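Local structure of putative surface anchored protein (Clostridium perfringens B, 4NI6) at residues L54-D59 and K91-E96. The protein probably forms part of the shaft of a cell-surface adhesin, as an Ig-like repeat domain stabilised by a self-generated internal Thr-Gln ester cross-link. Numbering follows the deposited sequence.
Sequences LMHVKD and KLQVGE
His56 reaches from the end of strand 47-57 to Glu96 in the loop that precedes strand 97-106, and one nearly straight hydrogen bond joins them: NE2 of His56 donates to OE1 of Glu96 over 2.7 Å, with an N-H...O angle of 174°. The acceptor lies in the plane of the imidazole, at its edge, and is approached on its anti lone pair, turned away from OE2. Ring and carboxylate planes stand almost perpendicular, 89° apart. The imidazole is carried across to the loop because CG of His56 is anti to the backbone N (chi1 178°). The Glu96 chain bends at chi2, which folds its carboxylate back toward the imidazole; CB of Glu96 lies 3.6 Å from NE2 of His56. A water gives OE1 of Glu96 a second donor at 2.7 Å and also donates to the carbonyl O of Val57 at 2.6 Å, bridging loop and strand beside the direct bond. NE2 of Gln93 comes obliquely to the imidazole, 4.3 Å from CE1 of His56. Deeper, Leu54 and Leu92 meet through their CD2 methyls at 4.1 Å, a single light apolar touch. The loop turns through a type II beta turn from Gln93 to Glu96, closed by Glu96 N on Gln93 O, with Gly95 at its third position. Tyr98 of strand 97-106 touches both segments: its ring meets that of His56, its OH is hydrogen-bonded to the backbone N of Gln93, and both leucines touch it. Strand 47-57 pairs antiparallel with strands 63-74 and 97-106; the contact joins its end to the loop where this Ig-like domain's chain passes from strand 81-90 of the other sheet to strand 97-106.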
loop_
_atom_site.group_PDB
_atom_site.type_symbol
_atom_site.label_atom_id
_atom_site.label_comp_id
_atom_site.label_asym_id
_atom_site.label_seq_id
_atom_site.Cartn_x
_atom_site.Cartn_y
_atom_site.Cartn_z
ATOM N N LEU A 54 -0.749 3.489 -5.897
ATOM C CA LEU A 54 -2.158 3.204 -6.138
ATOM C C LEU A 54 -2.287 2.876 -7.625
ATOM O O LEU A 54 -1.971 3.712 -8.468
ATOM C CB LEU A 54 -3.023 4.422 -5.785
ATOM C CG LEU A 54 -4.530 4.241 -5.873
ATOM C CD1 LEU A 54 -5.008 3.146 -4.936
ATOM C CD2 LEU A 54 -5.231 5.558 -5.575
ATOM N N MET A 55 -2.695 1.650 -7.925
ATOM C CA MET A 55 -2.731 1.139 -9.303
ATOM C C MET A 55 -4.179 0.928 -9.748
ATOM O O MET A 55 -4.955 0.302 -9.036
ATOM C CB MET A 55 -2.038 -0.216 -9.341
ATOM C CG MET A 55 -0.615 -0.218 -8.769
ATOM S SD MET A 55 0.556 0.913 -9.582
ATOM C CE MET A 55 0.697 0.070 -11.140
ATOM N N HIS A 56 -4.516 1.451 -10.916
ATOM C CA HIS A 56 -5.779 1.158 -11.579
ATOM C C HIS A 56 -5.689 -0.210 -12.198
ATOM O O HIS A 56 -4.771 -0.505 -12.973
ATOM C CB HIS A 56 -6.019 2.253 -12.611
ATOM C CG HIS A 56 -7.262 2.089 -13.422
ATOM N ND1 HIS A 56 -7.389 2.683 -14.621
ATOM C CD2 HIS A 56 -8.437 1.382 -13.209
ATOM C CE1 HIS A 56 -8.619 2.451 -15.118
ATOM N NE2 HIS A 56 -9.260 1.637 -14.280
ATOM N N VAL A 57 -6.577 -1.101 -11.767
ATOM C CA VAL A 57 -6.632 -2.487 -12.256
ATOM C C VAL A 57 -7.642 -2.602 -13.381
ATOM O O VAL A 57 -8.847 -2.468 -13.148
ATOM C CB VAL A 57 -7.072 -3.467 -11.150
ATOM C CG1 VAL A 57 -7.017 -4.905 -11.646
ATOM C CG2 VAL A 57 -6.237 -3.271 -9.902
ATOM N N LYS A 58 -7.168 -2.907 -14.583
ATOM C CA LYS A 58 -8.051 -3.041 -15.733
ATOM C C LYS A 58 -8.610 -4.454 -15.847
ATOM O O LYS A 58 -8.077 -5.391 -15.256
ATOM C CB LYS A 58 -7.322 -2.625 -17.004
ATOM C CG LYS A 58 -6.890 -1.170 -16.961
ATOM C CD LYS A 58 -6.326 -0.714 -18.287
ATOM C CE LYS A 58 -6.852 0.670 -18.637
ATOM N NZ LYS A 58 -6.432 1.097 -20.000
ATOM N N ASP A 59 -9.740 -4.585 -16.530
ATOM C CA ASP A 59 -10.374 -5.891 -16.698
ATOM C C ASP A 59 -9.395 -6.926 -17.261
ATOM O O ASP A 59 -9.477 -8.110 -16.928
ATOM C CB ASP A 59 -11.603 -5.781 -17.601
ATOM N N LYS A 91 -8.709 11.642 -7.255
ATOM C CA LYS A 91 -9.895 11.811 -8.086
ATOM C C LYS A 91 -10.103 10.581 -8.984
ATOM O O LYS A 91 -9.528 10.494 -10.069
ATOM C CB LYS A 91 -9.878 13.147 -8.865
ATOM C CG LYS A 91 -9.901 14.427 -8.009
ATOM C CD LYS A 91 -11.288 14.851 -7.533
ATOM C CE LYS A 91 -11.206 16.042 -6.575
ATOM N NZ LYS A 91 -11.023 17.342 -7.309
ATOM N N LEU A 92 -10.682 9.540 -8.380
ATOM C CA LEU A 92 -10.845 8.209 -8.994
ATOM C C LEU A 92 -12.082 8.076 -9.898
ATOM O O LEU A 92 -13.005 8.901 -9.836
ATOM C CB LEU A 92 -10.884 7.131 -7.908
ATOM C CG LEU A 92 -9.669 7.151 -6.968
ATOM C CD1 LEU A 92 -9.716 6.006 -5.970
ATOM C CD2 LEU A 92 -8.376 7.056 -7.770
ATOM N N GLN A 93 -12.061 7.077 -10.788
ATOM C CA GLN A 93 -13.093 6.948 -11.831
ATOM C C GLN A 93 -14.208 6.050 -11.317
ATOM O O GLN A 93 -13.980 4.903 -10.897
ATOM C CB GLN A 93 -12.471 6.342 -13.100
ATOM C CG GLN A 93 -11.618 7.314 -13.908
ATOM C CD GLN A 93 -10.769 6.624 -14.968
ATOM O OE1 GLN A 93 -9.559 7.005 -15.184
ATOM N NE2 GLN A 93 -11.395 5.635 -15.656
ATOM N N VAL A 94 -15.442 6.524 -11.477
ATOM C CA VAL A 94 -16.606 5.707 -11.146
ATOM C C VAL A 94 -16.613 4.424 -11.958
ATOM O O VAL A 94 -16.418 4.442 -13.190
ATOM C CB VAL A 94 -17.924 6.492 -11.297
ATOM C CG1 VAL A 94 -19.149 5.570 -11.321
ATOM C CG2 VAL A 94 -18.031 7.506 -10.174
ATOM N N GLY A 95 -16.870 3.306 -11.284
ATOM C CA GLY A 95 -16.874 2.017 -11.948
ATOM C C GLY A 95 -15.562 1.257 -11.914
ATOM O O GLY A 95 -15.518 0.091 -12.309
ATOM N N GLU A 96 -14.473 1.904 -11.487
ATOM C CA GLU A 96 -13.153 1.305 -11.572
ATOM C C GLU A 96 -12.624 0.785 -10.250
ATOM O O GLU A 96 -13.062 1.178 -9.162
ATOM C CB GLU A 96 -12.196 2.298 -12.236
ATOM C CG GLU A 96 -12.599 2.711 -13.660
ATOM C CD GLU A 96 -12.711 1.533 -14.622
ATOM O OE1 GLU A 96 -11.717 0.760 -14.756
ATOM O OE2 GLU A 96 -13.839 1.287 -15.111
HETATM O O HOH W 1 -11.218 -1.322 -13.094
#